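Local atomic coordinates of putative exported protein (Bacteroides fragilis, PDB entry 3FZX), a protein that is of unknown function but binds calcium and, with its YmcC-like barrel fold, probably acts as an exported lipid-binding protein. Residues A8-N13 with G76-S81; G47-A52 with Q68-C73. One frame throughout, in Å; residues are numbered along the deposited sequence.

In the fold
Both contacts involve the antiparallel barrel and lie about 7 Å apart, centre to centre, on the same side of the chain's middle. Contact 2 lies within it, pairing strands 47-58 and 63-74 as a hairpin; contact 1 packs the N-terminal loop 8-13 against strand 77-81, the next neighbour in the sheet, tied to strand 63-74 by probable hydrogen bonds from S79 N to R72 O (2.8 Å) and from S81 N to V70 O (3.1 Å). Along the chain, contact 2 is nested within the loop that contact 1 closes. Residues 8-13, ahead of the first strand, pack on the three consecutive strands, whereas the E49 and R72 face of contact 2 meets the second subunit.

Contact 1. Residues A8-N13 with G76-S81; sequences AFFFPN and GNFSMS
The ring of F78 meets those of F9 and F10 in two T-shaped pairs, by its edge and by its face. Toward F9 it offers an edge: CE1 of F78 stands 3.6 Å above the F9 ring plane, over its centre, with the planes 81° apart and the centroids separated by 4.9 Å. Toward F10 the roles reverse. The F10 ring, square to F78 at 90°, turns its own edge to the F78 face, and CD2 of F10 lies 3.8 Å from CD2 of F78. The same face of F78 also receives the backbone N of F10, near the rim, while CB of F10 sits over it in a CH-pi contact, 4.0 Å from the ring centroid. F78 reaches both rings because its CG stands anti to the backbone N (chi1 177°), carrying the ring out from strand 77-81 until CZ lies 3.9 Å from CB of F11. Two residues further along strand 77-81, the extended selenomethionine M80 brings SE obliquely to the F11 ring, 3.8 Å from CD1 of F11, a Met-aromatic contact. F10 is the centre of an inverse gamma turn, with a weak bond from F11 N to F9 O. The cluster extends to neighbouring elements: Y189 of strand 180-190 stacks edge-to-face on F10, Y36 of strand 30-44 does so on F11, and F9 rests on M48 and V50 of strand 47-58 and A71 of strand 63-74.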
# COMPACT_ATOMS: atom_id res chain seq x y z
N ALA A 8 18.42 -4.28 7.77
CA ALA A 8 18.65 -4.84 6.43
C ALA A 8 17.52 -4.44 5.46
O ALA A 8 16.36 -4.34 5.84
CB ALA A 8 18.76 -6.34 6.50
N PHE A 9 17.87 -4.23 4.20
CA PHE A 9 16.91 -3.79 3.19
C PHE A 9 16.79 -4.94 2.18
O PHE A 9 17.70 -5.21 1.42
CB PHE A 9 17.44 -2.49 2.54
CG PHE A 9 16.43 -1.74 1.73
CD1 PHE A 9 16.27 -2.00 0.38
CD2 PHE A 9 15.66 -0.74 2.31
CE1 PHE A 9 15.33 -1.31 -0.38
CE2 PHE A 9 14.71 -0.03 1.57
CZ PHE A 9 14.56 -0.30 0.21
N PHE A 10 15.64 -5.62 2.18
CA PHE A 10 15.46 -6.85 1.40
C PHE A 10 14.95 -6.62 -0.02
O PHE A 10 13.90 -7.08 -0.38
CB PHE A 10 14.49 -7.76 2.17
CG PHE A 10 15.02 -8.14 3.50
CD1 PHE A 10 16.15 -8.94 3.59
CD2 PHE A 10 14.48 -7.61 4.66
CE1 PHE A 10 16.70 -9.27 4.81
CE2 PHE A 10 15.02 -7.94 5.89
CZ PHE A 10 16.13 -8.78 5.96
N PHE A 11 15.74 -5.88 -0.81
CA PHE A 11 15.39 -5.51 -2.18
C PHE A 11 16.58 -4.77 -2.77
O PHE A 11 17.33 -4.13 -2.05
CB PHE A 11 14.13 -4.59 -2.20
CG PHE A 11 13.48 -4.50 -3.56
CD1 PHE A 11 12.70 -5.55 -4.04
CD2 PHE A 11 13.64 -3.37 -4.35
CE1 PHE A 11 12.11 -5.50 -5.29
CE2 PHE A 11 13.02 -3.28 -5.61
CZ PHE A 11 12.27 -4.35 -6.10
N PRO A 12 16.79 -4.85 -4.09
CA PRO A 12 17.90 -4.05 -4.61
C PRO A 12 17.70 -2.56 -4.34
O PRO A 12 16.57 -2.08 -4.33
CB PRO A 12 17.85 -4.32 -6.11
CG PRO A 12 16.49 -4.84 -6.35
CD PRO A 12 16.19 -5.66 -5.15
N ASN A 13 18.80 -1.85 -4.12
CA ASN A 13 18.73 -0.46 -3.81
C ASN A 13 19.72 0.47 -4.52
O ASN A 13 19.76 1.63 -4.20
CB ASN A 13 18.74 -0.29 -2.27
CG ASN A 13 19.85 -1.03 -1.62
OD1 ASN A 13 20.92 -0.49 -1.52
ND2 ASN A 13 19.60 -2.27 -1.17
N GLY A 76 12.97 0.62 12.23
CA GLY A 76 13.77 -0.58 12.01
C GLY A 76 13.23 -1.51 10.94
O GLY A 76 13.90 -2.49 10.60
N ASN A 77 12.06 -1.19 10.36
CA ASN A 77 11.24 -2.16 9.64
C ASN A 77 11.15 -2.05 8.13
O ASN A 77 10.78 -1.00 7.57
CB ASN A 77 9.84 -2.15 10.25
CG ASN A 77 9.91 -2.13 11.79
OD1 ASN A 77 10.82 -2.72 12.39
ND2 ASN A 77 9.00 -1.39 12.41
N PHE A 78 11.47 -3.15 7.47
CA PHE A 78 11.42 -3.21 6.02
C PHE A 78 10.07 -3.72 5.57
O PHE A 78 9.59 -4.72 6.08
CB PHE A 78 12.50 -4.13 5.47
CG PHE A 78 12.45 -4.27 3.98
CD1 PHE A 78 13.10 -3.38 3.17
CD2 PHE A 78 11.70 -5.28 3.39
CE1 PHE A 78 13.03 -3.50 1.78
CE2 PHE A 78 11.62 -5.40 2.01
CZ PHE A 78 12.29 -4.52 1.22
N SER A 79 9.48 -3.07 4.57
CA SER A 79 8.27 -3.60 3.95
C SER A 79 8.29 -3.34 2.46
O SER A 79 9.13 -2.57 1.98
CB SER A 79 7.01 -3.01 4.60
OG SER A 79 6.90 -1.60 4.44
N MSE A 80 7.42 -4.02 1.72
CA MSE A 80 7.33 -3.80 0.29
C MSE A 80 6.02 -4.27 -0.33
O MSE A 80 5.27 -5.05 0.26
CB MSE A 80 8.51 -4.43 -0.47
CG MSE A 80 8.52 -5.95 -0.48
SE MSE A 80 10.11 -6.63 -1.53
CE MSE A 80 10.12 -8.43 -0.72
N SER A 81 5.76 -3.76 -1.53
CA SER A 81 4.66 -4.20 -2.36
C SER A 81 4.70 -5.70 -2.58
O SER A 81 5.77 -6.31 -2.61
CB SER A 81 4.74 -3.54 -3.74
OG SER A 81 4.71 -2.15 -3.60

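Contact 2. Residues G47-A52 with Q68-C73; sequences GMEVVA and QMVARC
E49 and R72 face each other in a non-hydrogen-bonded pair of the antiparallel hairpin, their side chains lying side by side and pointing the same way. From its CB, R72 passes close to the glutamate at once: CB is 3.1 Å from OE1 of E49. CG and CD continue alongside that oxygen, and the bend at chi3 (54°) turns the guanidinium back to the carboxylate. NE then gives a bent bond of 2.8 Å to OE1 of E49, tilted from the guanidinium plane. NH2 completes the side-on grip with a nearly straight bond to the syn lone pair of OE2 of E49, 2.9 Å long and in the guanidinium plane. The two flat groups are twisted by 33°. The opposite face carries V50 against A71 and A52 against SE of selenomethionine M69. Paired backbone bonds join V50 with A71 and A52 with M69, and C73 N adds a 2.9 Å bond to M48 O. In the second subunit, R130 forms a salt bridge with OE1 of E49 and Y132 OH is hydrogen-bonded to OE2 of E49, while NH2 and NH1 of R72 donate hydrogen bonds to the carbonyl O atoms of M102 and T128 of that subunit. Such a buried, multiply bonded ion pair would probably keep both residues charged and fix their rotation; it is shared across the subunit interface, its charges and polar atoms bonded from both subunits.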
# COMPACT_ATOMS: atom_id res chain seq x y z
N GLY A 47 15.03 5.85 7.37
CA GLY A 47 15.28 4.77 6.42
C GLY A 47 15.07 5.16 4.96
O GLY A 47 14.77 6.30 4.64
N MSE A 48 15.20 4.20 4.08
CA MSE A 48 15.23 4.43 2.64
C MSE A 48 13.92 4.07 1.91
O MSE A 48 13.17 3.20 2.36
CB MSE A 48 16.37 3.56 2.10
CG MSE A 48 16.54 3.46 0.61
SE MSE A 48 18.45 2.92 0.30
CE MSE A 48 18.43 1.22 1.29
N GLU A 49 13.68 4.73 0.79
CA GLU A 49 12.57 4.45 -0.10
C GLU A 49 13.13 4.12 -1.49
O GLU A 49 13.91 4.92 -2.03
CB GLU A 49 11.66 5.66 -0.24
CG GLU A 49 10.36 5.37 -1.00
CD GLU A 49 9.21 5.03 -0.08
OE1 GLU A 49 9.45 4.56 1.07
OE2 GLU A 49 8.04 5.25 -0.49
N VAL A 50 12.73 2.98 -2.05
CA VAL A 50 13.18 2.58 -3.41
C VAL A 50 11.95 2.42 -4.29
O VAL A 50 11.03 1.71 -3.93
CB VAL A 50 13.97 1.24 -3.40
CG1 VAL A 50 14.08 0.64 -4.81
CG2 VAL A 50 15.34 1.41 -2.78
N VAL A 51 11.92 3.13 -5.41
CA VAL A 51 10.86 2.99 -6.41
C VAL A 51 11.49 2.16 -7.54
O VAL A 51 12.54 2.53 -8.07
CB VAL A 51 10.39 4.39 -6.92
CG1 VAL A 51 9.46 4.27 -8.13
CG2 VAL A 51 9.70 5.19 -5.79
N ALA A 52 10.86 1.03 -7.88
CA ALA A 52 11.35 0.18 -8.97
C ALA A 52 10.25 -0.05 -10.01
O ALA A 52 9.09 -0.09 -9.66
CB ALA A 52 11.83 -1.15 -8.44
N GLN A 68 4.97 0.08 -11.43
CA GLN A 68 5.96 0.51 -10.48
C GLN A 68 5.60 -0.10 -9.17
O GLN A 68 4.46 -0.45 -8.93
CB GLN A 68 5.99 2.02 -10.36
CG GLN A 68 6.48 2.70 -11.61
CD GLN A 68 6.94 4.12 -11.35
OE1 GLN A 68 8.03 4.50 -11.76
NE2 GLN A 68 6.12 4.91 -10.66
N MSE A 69 6.61 -0.28 -8.33
CA MSE A 69 6.40 -0.77 -6.98
C MSE A 69 7.39 -0.10 -6.03
O MSE A 69 8.28 0.63 -6.47
CB MSE A 69 6.46 -2.29 -6.96
CG MSE A 69 7.57 -2.88 -7.74
SE MSE A 69 8.87 -3.44 -6.51
CE MSE A 69 8.00 -5.16 -6.06
N VAL A 70 7.20 -0.34 -4.74
CA VAL A 70 8.03 0.29 -3.73
C VAL A 70 8.54 -0.69 -2.68
O VAL A 70 7.82 -1.60 -2.27
CB VAL A 70 7.24 1.44 -3.08
CG1 VAL A 70 8.01 2.06 -1.93
CG2 VAL A 70 6.94 2.48 -4.16
N ALA A 71 9.80 -0.49 -2.30
CA ALA A 71 10.44 -1.21 -1.19
C ALA A 71 10.88 -0.10 -0.24
O ALA A 71 11.32 0.97 -0.70
CB ALA A 71 11.65 -1.98 -1.66
N ARG A 72 10.77 -0.34 1.07
CA ARG A 72 11.11 0.66 2.05
C ARG A 72 11.49 0.17 3.44
O ARG A 72 11.03 -0.86 3.90
CB ARG A 72 9.98 1.70 2.22
CG ARG A 72 8.72 1.18 2.86
CD ARG A 72 7.76 2.27 3.41
NE ARG A 72 7.38 3.29 2.43
CZ ARG A 72 6.30 4.07 2.52
NH1 ARG A 72 5.41 3.93 3.49
NH2 ARG A 72 6.09 4.99 1.58
N CYS A 73 12.28 1.02 4.09
CA CYS A 73 12.70 0.87 5.46
C CYS A 73 12.13 2.06 6.19
O CYS A 73 12.35 3.19 5.78
CB CYS A 73 14.24 0.92 5.54
SG CYS A 73 14.87 -0.27 6.63